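Local coordinates for UPF0141 protein yjdB (Campylobacter jejuni subsp. jejuni HB93-13, PDB 4TN0), which probably transfers phosphoethanolamine by means of a zinc-binding, alkaline-phosphatase-like periplasmic domain, as part of an enzyme required for polymyxin resistance and motility in Campylobacter jejuni, at residues N191-D194 with N195-Y199; G36-T39 with K40-T43. All coordinates share one frame; numbering follows the deposited sequence.

Contact 1 (191-194 with 195-199) is a buried length of helix 186-211, and contact 2 (36-39 with 40-43) is a surface loop that leans on it; their centres lie 11 Å apart. The buried carboxylate of Asp194 joins them: its OD2 is 2.5 Å from Tyr38 OH and 3.0 Å from Asn41 ND2, both probable hydrogen bonds, which may favour its charged form. Leu198 CD1 packs 3.6 Å from Thr43 O. On the helix the side chain of Tyr193 lies about 10 Å from the zinc ion, which is held by Glu26, Asp226, His227 and the phosphorylated Thr65, so contact 1 lies near the metal site without supplying a ligand.

Contact 1: N191-D194 with N195-Y199; sequences NTYD and NTLLY
Helix 186-211 of the alkaline-phosphatase-like fold runs through Asn191-Tyr199, and its i to i+4 ladder links the two halves. Asn195 N donates to Asn191 O at 2.9 Å, and Leu198 N to Asp194 O at an equal 2.9 Å, each with an N-H...O angle of 157°. The rungs between them, from Thr196 N to Thr192 O and from Leu197 N to Tyr193 O, are weak. Tyr193 O has a second donor: the hydroxyl of Thr196, turned to lie between its own backbone N and carbonyl carbon (chi1 70°), reaches back to this carbonyl in a bond so short that its exact length is doubtful. That hydroxyl also bonds Ser156 OG, while the methyl CG2 rests 3.3 Å from Thr192 O. The amide of Asn195 folds back beside the helix, CG 3.4 Å from Asn191 O; its OD1 and ND2 are satisfied beyond the helix by Phe172 N and Tyr165 OH. Tyr193 OH bonds Thr27 O, next in sequence to the zinc ligand Glu26. One helical turn on, Leu197 crosses the Tyr193 ring obliquely. Its CD1 lies 3.9 Å from Tyr193 CE2 and as far, 3.9 Å, from Asp194 OD1, the carboxylate oxygen that bonds Asn32 ND2.

Contact 2: G36-T39 with K40-T43; sequences GGYT and KNDT
The backbone is extended at Tyr38 (psi 131°), bends through Thr39 and Lys40, and returns beside the Tyr38 ring before a tight inverse gamma turn centred on Asp42. In that turn Thr43 N makes a weak hydrogen bond to Asn41 O at 2.9 Å. The chain thus curls round the aromatic side chain: with CG anti to the backbone N (chi1 -180°), Tyr38 swings its ring into the concave side of the bend. Lys40 N stands over the centre of one ring face, 4.2 Å above the plane. The carbonyl of Asn41 approaches the ring obliquely, its O 3.3 Å from Tyr38 CD2 and 3.5 Å from CE2 of the same ring. This curl belongs to the long irregular connection between strands 18-24 and 53-59 of the mixed central sheet in the alkaline-phosphatase-like fold, where strands 218-224 and 252-259 lie between the two. Lys40 runs alongside the tyrosine in the same direction, its CB 3.6 Å from Tyr38 OH and 3.7 Å from Tyr38 CZ, so the aliphatic root of the lysine covers the phenol end. The ring also lies against Ile190 of helix 186-211, and its hydroxyl bonds Asp194 OD2 on the same helix, an oxygen that Asn41 ND2 reaches as well. The lysine chain bends about CB-CG (chi2 99°) and again at its last torsion, and its ammonium group makes a long, weak ion pair with Glu187. Near CE2 of the tyrosine the methyl group of Thr43 makes a looser oblique contact, CG2 to Tyr38 CE2 4.2 Å, while Thr43 OG1 is engaged with Asn32 O and Ser34 N.

Contact 1: N191-D194 with N195-Y199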
# COMPACT_ATOMS: atom_id res chain seq x y z
N ASN A 191 -8.82 19.67 -4.15
CA ASN A 191 -7.45 20.10 -4.36
C ASN A 191 -6.57 19.64 -3.21
O ASN A 191 -5.50 19.07 -3.41
CB ASN A 191 -7.34 21.63 -4.50
CG ASN A 191 -7.87 22.16 -5.82
OD1 ASN A 191 -7.98 21.44 -6.81
ND2 ASN A 191 -8.17 23.46 -5.84
N THR A 192 -7.05 19.86 -1.99
CA THR A 192 -6.30 19.49 -0.80
C THR A 192 -6.04 18.00 -0.76
O THR A 192 -4.95 17.55 -0.41
CB THR A 192 -7.06 19.91 0.47
OG1 THR A 192 -7.63 21.21 0.27
CG2 THR A 192 -6.15 19.92 1.68
N TYR A 193 -7.07 17.23 -1.12
CA TYR A 193 -6.99 15.78 -1.13
C TYR A 193 -5.98 15.32 -2.17
O TYR A 193 -5.20 14.40 -1.90
CB TYR A 193 -8.39 15.16 -1.38
CG TYR A 193 -8.39 13.64 -1.39
CD1 TYR A 193 -8.31 12.92 -0.20
CD2 TYR A 193 -8.48 12.93 -2.59
CE1 TYR A 193 -8.29 11.53 -0.19
CE2 TYR A 193 -8.47 11.53 -2.59
CZ TYR A 193 -8.38 10.84 -1.39
OH TYR A 193 -8.38 9.47 -1.39
N ASP A 194 -6.00 15.96 -3.34
CA ASP A 194 -5.09 15.64 -4.43
C ASP A 194 -3.63 15.98 -4.13
O ASP A 194 -2.70 15.26 -4.55
CB ASP A 194 -5.54 16.36 -5.70
CG ASP A 194 -6.76 15.72 -6.32
OD1 ASP A 194 -7.12 14.62 -5.86
OD2 ASP A 194 -7.32 16.28 -7.27
N ASN A 195 -3.42 17.07 -3.40
CA ASN A 195 -2.08 17.41 -2.93
C ASN A 195 -1.50 16.29 -2.10
O ASN A 195 -0.32 15.98 -2.23
CB ASN A 195 -2.09 18.70 -2.10
CG ASN A 195 -2.28 19.93 -2.93
OD1 ASN A 195 -2.08 19.92 -4.14
ND2 ASN A 195 -2.69 21.02 -2.28
N THR A 196 -2.31 15.69 -1.23
CA THR A 196 -1.83 14.60 -0.39
C THR A 196 -1.42 13.41 -1.25
O THR A 196 -0.48 12.70 -0.92
CB THR A 196 -2.89 14.13 0.64
OG1 THR A 196 -3.96 13.45 -0.03
CG2 THR A 196 -3.43 15.29 1.38
N LEU A 197 -2.13 13.21 -2.36
CA LEU A 197 -1.80 12.13 -3.28
C LEU A 197 -0.48 12.41 -4.01
O LEU A 197 0.34 11.51 -4.22
CB LEU A 197 -2.94 11.94 -4.30
CG LEU A 197 -4.31 11.45 -3.78
CD1 LEU A 197 -5.32 11.35 -4.90
CD2 LEU A 197 -4.18 10.10 -3.07
N LEU A 198 -0.30 13.67 -4.40
CA LEU A 198 0.90 14.16 -5.06
C LEU A 198 2.12 13.95 -4.18
O LEU A 198 3.14 13.43 -4.62
CB LEU A 198 0.75 15.64 -5.40
CG LEU A 198 1.82 16.27 -6.29
CD1 LEU A 198 1.80 15.61 -7.66
CD2 LEU A 198 1.54 17.76 -6.41
N TYR A 199 1.98 14.31 -2.91
CA TYR A 199 3.07 14.14 -1.97
C TYR A 199 3.41 12.66 -1.82
O TYR A 199 4.58 12.29 -1.85
CB TYR A 199 2.69 14.73 -0.62
CG TYR A 199 3.76 14.66 0.46
CD1 TYR A 199 5.06 15.06 0.20
CD2 TYR A 199 3.45 14.24 1.74
CE1 TYR A 199 6.03 15.02 1.19
CE2 TYR A 199 4.41 14.19 2.74
CZ TYR A 199 5.70 14.59 2.46
OH TYR A 199 6.65 14.55 3.45

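Contact 2: G36-T39 with K40-T43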
# COMPACT_ATOMS: atom_id res chain seq x y z
N GLY A 36 -4.60 6.53 -13.71
CA GLY A 36 -5.77 5.78 -14.09
C GLY A 36 -6.77 6.61 -14.87
O GLY A 36 -7.89 6.16 -15.11
N GLY A 37 -6.38 7.82 -15.25
CA GLY A 37 -7.27 8.63 -16.06
C GLY A 37 -8.00 9.76 -15.35
O GLY A 37 -8.98 10.29 -15.89
N TYR A 38 -7.57 10.09 -14.14
CA TYR A 38 -8.07 11.30 -13.47
C TYR A 38 -7.47 12.52 -14.17
O TYR A 38 -6.27 12.59 -14.38
CB TYR A 38 -7.72 11.26 -11.98
CG TYR A 38 -8.17 12.44 -11.14
CD1 TYR A 38 -9.52 12.74 -10.96
CD2 TYR A 38 -7.24 13.21 -10.46
CE1 TYR A 38 -9.92 13.81 -10.16
CE2 TYR A 38 -7.62 14.26 -9.66
CZ TYR A 38 -8.95 14.57 -9.51
OH TYR A 38 -9.29 15.64 -8.70
N THR A 39 -8.30 13.49 -14.52
CA THR A 39 -7.81 14.59 -15.34
C THR A 39 -7.76 15.99 -14.68
O THR A 39 -7.01 16.85 -15.13
CB THR A 39 -8.65 14.67 -16.60
OG1 THR A 39 -10.03 14.63 -16.22
CG2 THR A 39 -8.41 13.46 -17.46
N LYS A 40 -8.50 16.19 -13.59
CA LYS A 40 -8.59 17.50 -12.94
C LYS A 40 -7.22 17.95 -12.47
O LYS A 40 -6.77 19.03 -12.82
CB LYS A 40 -9.57 17.45 -11.76
CG LYS A 40 -9.63 18.72 -10.89
CD LYS A 40 -10.81 19.62 -11.25
CE LYS A 40 -10.81 20.91 -10.41
NZ LYS A 40 -10.82 20.67 -8.92
N ASN A 41 -6.55 17.12 -11.68
CA ASN A 41 -5.17 17.40 -11.26
C ASN A 41 -4.26 16.20 -11.53
O ASN A 41 -4.67 15.07 -11.32
CB ASN A 41 -5.12 17.79 -9.77
CG ASN A 41 -5.95 19.02 -9.46
OD1 ASN A 41 -6.00 19.96 -10.25
ND2 ASN A 41 -6.61 19.03 -8.30
N ASP A 42 -3.06 16.46 -12.03
CA ASP A 42 -2.11 15.38 -12.34
C ASP A 42 -1.42 14.86 -11.08
O ASP A 42 -0.26 15.19 -10.81
CB ASP A 42 -1.05 15.83 -13.35
CG ASP A 42 -0.14 14.69 -13.78
OD1 ASP A 42 -0.52 13.51 -13.59
OD2 ASP A 42 0.97 14.96 -14.29
N THR A 43 -2.14 14.05 -10.31
CA THR A 43 -1.67 13.56 -9.01
C THR A 43 -0.46 12.62 -9.10
O THR A 43 0.27 12.43 -8.13
CB THR A 43 -2.78 12.82 -8.27
OG1 THR A 43 -3.32 11.81 -9.13
CG2 THR A 43 -3.88 13.78 -7.87